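Long-range contacts in Ice-binding protein (Colwellia, PDB 3WP9), which binds to the surface of ice crystals, inhibits their growth and keeps larger ice grains from forming at the expense of smaller ones: residues F14-K19 with G32-S37; T40-L45 with D59-L64. One frame throughout, in Å; residues are numbered along the deposited sequence.

Interaction 1: F14-K19 with G32-S37; sequences FTILSK and GNVGTS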
loop_
_atom_site.group_PDB
_atom_site.type_symbol
_atom_site.label_atom_id
_atom_site.label_comp_id
_atom_site.label_asym_id
_atom_site.label_seq_id
_atom_site.Cartn_x
_atom_site.Cartn_y
_atom_site.Cartn_z
ATOM N N PHE A 14 -6.955 7.890 -1.949
ATOM C CA PHE A 14 -7.428 6.701 -1.196
ATOM C C PHE A 14 -6.348 6.092 -0.316
ATOM O O PHE A 14 -5.150 6.006 -0.698
ATOM C CB PHE A 14 -7.938 5.638 -2.180
ATOM C CG PHE A 14 -9.214 6.005 -2.868
ATOM C CD1 PHE A 14 -10.468 5.649 -2.332
ATOM C CD2 PHE A 14 -9.202 6.770 -4.048
ATOM C CE1 PHE A 14 -11.659 5.980 -2.940
ATOM C CE2 PHE A 14 -10.400 7.111 -4.683
ATOM C CZ PHE A 14 -11.635 6.717 -4.146
ATOM N N THR A 15 -6.788 5.664 0.880
ATOM C CA THR A 15 -5.984 4.821 1.770
ATOM C C THR A 15 -6.051 3.314 1.442
ATOM O O THR A 15 -5.001 2.597 1.504
ATOM C CB THR A 15 -6.376 5.086 3.210
ATOM O OG1 THR A 15 -6.100 6.486 3.497
ATOM C CG2 THR A 15 -5.552 4.193 4.108
ATOM N N ILE A 16 -7.235 2.949 0.924
ATOM C CA ILE A 16 -7.417 1.566 0.331
ATOM C C ILE A 16 -8.230 1.757 -0.941
ATOM O O ILE A 16 -9.319 2.333 -0.860
ATOM C CB ILE A 16 -8.128 0.578 1.304
ATOM C CG1 ILE A 16 -7.406 0.498 2.652
ATOM C CG2 ILE A 16 -8.091 -0.827 0.660
ATOM C CD1 ILE A 16 -8.099 -0.315 3.766
ATOM N N LEU A 17 -7.744 1.201 -2.048
ATOM C CA LEU A 17 -8.459 1.210 -3.321
ATOM C C LEU A 17 -8.187 -0.169 -3.854
ATOM O O LEU A 17 -7.082 -0.612 -3.883
ATOM C CB LEU A 17 -7.882 2.272 -4.308
ATOM C CG LEU A 17 -8.679 2.306 -5.654
ATOM C CD1 LEU A 17 -10.130 2.724 -5.450
ATOM C CD2 LEU A 17 -7.928 3.222 -6.601
ATOM N N SER A 18 -9.236 -0.859 -4.283
ATOM C CA SER A 18 -9.075 -2.153 -4.967
ATOM C C SER A 18 -10.049 -2.289 -6.138
ATOM O O SER A 18 -11.024 -1.476 -6.255
ATOM C CB SER A 18 -9.346 -3.306 -3.972
ATOM O OG SER A 18 -10.730 -3.363 -3.692
ATOM N N LYS A 19 -9.886 -3.376 -6.870
ATOM C CA LYS A 19 -10.804 -3.619 -8.015
ATOM C C LYS A 19 -11.846 -4.651 -7.739
ATOM O O LYS A 19 -12.908 -4.697 -8.422
ATOM C CB LYS A 19 -10.003 -4.060 -9.207
ATOM C CG LYS A 19 -9.095 -2.911 -9.663
ATOM C CD LYS A 19 -8.373 -3.129 -10.958
ATOM C CE LYS A 19 -9.339 -3.417 -12.095
ATOM N NZ LYS A 19 -8.478 -3.541 -13.318
ATOM N N GLY A 32 -8.767 7.560 6.410
ATOM C CA GLY A 32 -8.644 7.910 5.007
ATOM C C GLY A 32 -9.887 7.392 4.277
ATOM O O GLY A 32 -10.819 6.900 4.911
ATOM N N ASN A 33 -9.904 7.533 2.965
ATOM C CA ASN A 33 -10.957 7.124 2.082
ATOM C C ASN A 33 -10.686 5.714 1.582
ATOM O O ASN A 33 -9.537 5.296 1.379
ATOM C CB ASN A 33 -11.011 8.080 0.897
ATOM C CG ASN A 33 -11.121 9.517 1.361
ATOM O OD1 ASN A 33 -11.976 9.851 2.187
ATOM N ND2 ASN A 33 -10.211 10.353 0.889
ATOM N N VAL A 34 -11.784 5.002 1.372
ATOM C CA VAL A 34 -11.670 3.666 0.734
ATOM C C VAL A 34 -12.657 3.604 -0.401
ATOM O O VAL A 34 -13.747 4.258 -0.388
ATOM C CB VAL A 34 -12.012 2.534 1.737
ATOM C CG1 VAL A 34 -11.138 2.716 3.008
ATOM C CG2 VAL A 34 -13.477 2.567 2.067
ATOM N N GLY A 35 -12.321 2.752 -1.330
ATOM C CA GLY A 35 -13.228 2.442 -2.419
ATOM C C GLY A 35 -12.861 1.189 -3.140
ATOM O O GLY A 35 -11.734 0.681 -3.006
ATOM N N THR A 36 -13.788 0.707 -3.958
ATOM C CA THR A 36 -13.479 -0.430 -4.818
ATOM C C THR A 36 -14.250 -0.256 -6.144
ATOM O O THR A 36 -15.376 0.288 -6.138
ATOM C CB THR A 36 -13.840 -1.782 -4.070
ATOM O OG1 THR A 36 -13.244 -2.905 -4.715
ATOM C CG2 THR A 36 -15.362 -1.989 -3.939
ATOM N N SER A 37 -13.627 -0.635 -7.245
ATOM C CA SER A 37 -14.210 -0.426 -8.581
ATOM C C SER A 37 -13.398 -1.267 -9.553
ATOM O O SER A 37 -12.167 -1.294 -9.505
ATOM C CB SER A 37 -14.182 1.090 -8.906
ATOM O OG SER A 37 -14.392 1.273 -10.331
HETATM O O HOH W 1 -7.094 8.709 2.031
#
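Ile16, Leu17 and Ser18 pair in parallel register with Val34, Gly35 and Thr36. Gly35 N bonds to Ile16 O at 3.1 Å, and Ser18 N to Gly35 O follows. Ser37 N to Ser18 O, at 2.9 Å, completes the ladder. All three N-H...O angles are near 150°, and CA-H...O contacts fill in between the bonds. At the corner the chain makes at Thr15 and Ile16, Asn33 O takes Thr15 N at 2.8 Å and, weakly, Ile16 N. A water joins Thr15 OG1 to Asn33 N.

Side chains sort onto two faces. On that of Ile16 and Ser18, Ile16 CB rests against Val34 CG1 at 4.1 Å, and Ile22 touches both residues. Ser18 OG and Thr36 OG1 lie 2.8 Å apart; Thr36 OG1, anti to its own N (chi1 -165°), is thereby set beside both OG and O of Ser18, while Ser18 OG also bonds Gly21 O. On the face of Leu17, the Phe14 ring reaches in and turns an edge to the backbone of Val34, with CD1 3.6 Å from Val34 C. Leu17 CD1 sits over the centre of that ring, 4.1 Å above its plane, and helix 71-89 packs on both residues through Ala77. A side chain on Gly35 would run into Phe14 CE1.

In-register parallel pairing of strands from successive coils, as at 16-18 with 34-36, is characteristic of the right-handed beta-helix, the fold of this protein.

Interaction 2: T40-L45 with D59-L64; sequences TGAALL and DSAGPL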
loop_
_atom_site.group_PDB
_atom_site.type_symbol
_atom_site.label_atom_id
_atom_site.label_comp_id
_atom_site.label_asym_id
_atom_site.label_seq_id
_atom_site.Cartn_x
_atom_site.Cartn_y
_atom_site.Cartn_z
ATOM N N THR A 40 -19.183 -4.198 -7.833
ATOM C CA THR A 40 -20.277 -3.666 -7.021
ATOM C C THR A 40 -19.838 -3.351 -5.572
ATOM O O THR A 40 -18.975 -4.063 -5.002
ATOM C CB THR A 40 -21.496 -4.675 -6.957
ATOM O OG1 THR A 40 -22.428 -4.245 -5.958
ATOM C CG2 THR A 40 -20.991 -6.056 -6.541
ATOM N N GLY A 41 -20.382 -2.277 -5.005
ATOM C CA GLY A 41 -20.250 -1.918 -3.584
ATOM C C GLY A 41 -20.597 -3.039 -2.597
ATOM O O GLY A 41 -20.217 -2.998 -1.430
ATOM N N ALA A 42 -21.312 -4.052 -3.070
ATOM C CA ALA A 42 -21.618 -5.192 -2.216
ATOM C C ALA A 42 -20.339 -5.924 -1.779
ATOM O O ALA A 42 -20.374 -6.610 -0.746
ATOM C CB ALA A 42 -22.625 -6.155 -2.902
ATOM N N ALA A 43 -19.267 -5.790 -2.549
ATOM C CA ALA A 43 -17.947 -6.464 -2.293
ATOM C C ALA A 43 -17.089 -5.573 -1.346
ATOM O O ALA A 43 -15.983 -5.968 -1.003
ATOM C CB ALA A 43 -17.268 -6.729 -3.611
ATOM N N LEU A 44 -17.590 -4.406 -0.922
ATOM C CA LEU A 44 -16.809 -3.580 0.061
ATOM C C LEU A 44 -17.374 -3.884 1.421
ATOM O O LEU A 44 -18.458 -3.428 1.776
ATOM C CB LEU A 44 -16.943 -2.085 -0.341
ATOM C CG LEU A 44 -15.781 -1.184 0.091
ATOM C CD1 LEU A 44 -16.101 0.210 -0.493
ATOM C CD2 LEU A 44 -15.643 -1.074 1.618
ATOM N N LEU A 45 -16.682 -4.757 2.177
ATOM C CA LEU A 45 -17.237 -5.335 3.408
ATOM C C LEU A 45 -16.608 -4.720 4.613
ATOM O O LEU A 45 -16.213 -5.428 5.530
ATOM C CB LEU A 45 -16.905 -6.829 3.457
ATOM C CG LEU A 45 -17.381 -7.620 2.233
ATOM C CD1 LEU A 45 -16.813 -9.070 2.334
ATOM C CD2 LEU A 45 -18.882 -7.561 2.022
ATOM N N ASP A 59 -22.000 1.855 -7.065
ATOM C CA ASP A 59 -23.445 1.704 -7.164
ATOM C C ASP A 59 -23.995 1.968 -5.792
ATOM O O ASP A 59 -23.309 2.616 -4.950
ATOM C CB ASP A 59 -23.803 0.305 -7.734
ATOM C CG ASP A 59 -23.251 -0.847 -6.894
ATOM O OD1 ASP A 59 -22.832 -0.646 -5.742
ATOM O OD2 ASP A 59 -23.252 -1.994 -7.402
ATOM N N SER A 60 -25.229 1.573 -5.522
ATOM C CA SER A 60 -25.754 1.950 -4.231
ATOM C C SER A 60 -25.838 0.693 -3.344
ATOM O O SER A 60 -26.557 0.708 -2.327
ATOM C CB SER A 60 -27.107 2.608 -4.419
ATOM O OG SER A 60 -27.928 1.655 -5.098
ATOM N N ALA A 61 -25.072 -0.341 -3.711
ATOM C CA ALA A 61 -25.080 -1.644 -3.011
ATOM C C ALA A 61 -24.058 -1.790 -1.843
ATOM O O ALA A 61 -23.947 -2.853 -1.208
ATOM C CB ALA A 61 -24.903 -2.781 -4.019
ATOM N N GLY A 62 -23.321 -0.725 -1.567
ATOM C CA GLY A 62 -22.315 -0.733 -0.537
ATOM C C GLY A 62 -22.851 -0.473 0.860
ATOM O O GLY A 62 -24.068 -0.360 1.090
ATOM N N PRO A 63 -21.938 -0.349 1.843
ATOM C CA PRO A 63 -22.282 -0.203 3.262
ATOM C C PRO A 63 -23.185 1.003 3.511
ATOM O O PRO A 63 -22.940 2.096 2.992
ATOM C CB PRO A 63 -20.916 -0.023 3.941
ATOM C CG PRO A 63 -20.026 -0.838 3.063
ATOM C CD PRO A 63 -20.488 -0.624 1.642
ATOM N N LEU A 64 -24.175 0.799 4.354
ATOM C CA LEU A 64 -25.081 1.853 4.743
ATOM C C LEU A 64 -24.731 2.230 6.164
ATOM O O LEU A 64 -24.412 1.354 6.983
ATOM C CB LEU A 64 -26.514 1.319 4.655
ATOM C CG LEU A 64 -26.901 0.726 3.289
ATOM C CD1 LEU A 64 -28.213 -0.065 3.264
ATOM C CD2 LEU A 64 -26.930 1.831 2.238
#
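Thr40 and Gly41 are both gripped by the carboxylate of Asp59. Thr40 OG1 donates at 2.8 Å to Asp59 OD2, which accepts with its syn lone pair, and Gly41 N donates to Asp59 OD1 at 3.0 Å, on the syn side but 35° out of the carboxylate plane. From the opposite face of that plane Ala61 N reaches the same OD1. OD1 thus holds two backbone N-H groups, and the bond from Ala61 N closes an Asx turn. With Asp59 CG between its own N and carbonyl carbon (chi1 58°), OD1 comes within bonding distance of Ala61 N while OD2 faces Thr40. Thr40 OG1 is doubly used as well: besides giving its proton to Asp59, it accepts from Ala42 N at 3.1 Å in a nearly straight bond (173°), an ST turn at the start of the 3-10 segment 41-43. An alanine in place of Asp59 would probably leave Thr40 OG1, Gly41 N and Ala61 N without the carboxylate oxygens they bond to, and this end of the contact held by packing alone.

Beyond the carboxylate the backbones come close, with Gly62 CA 3.2 Å from Gly41 O; a CB on Gly41 would clash with Gly62 N and Asp59 OD1. Ala42 CB meets Ala61 CB at 4.2 Å. Farther along, the Pro63 ring lies against Leu44, its CG 3.3 Å from Leu44 O, and both side chains touch Met55 of strand 55-57.

An ST turn and an Asx turn joined through one carboxylate thus link consecutive inter-strand loops of the beta-helix at Thr40, probably an ice-binding residue, as in related proteins.

From the N terminus, strand 14-18 opens interaction 1, and the chain makes one circuit through strands 22-25 and 29-31 before 32-37 closes it. Only then does interaction 2 open at 40-45, in the loop leaving strand 33-36; it closes at 59-64, after strand 55-57. The two loops therefore follow in series, neither enclosing nor crossing the other. Interaction 1 aligns neighbouring strands of the large parallel sheet, whereas interaction 2 joins loops farther from the chain's centre. Their centres are 12 Å apart, and Leu44 bridges them: its CB packs on Thr36 CG2 at 3.9 Å and its CD1 on Gly35 CA at 4.1 Å.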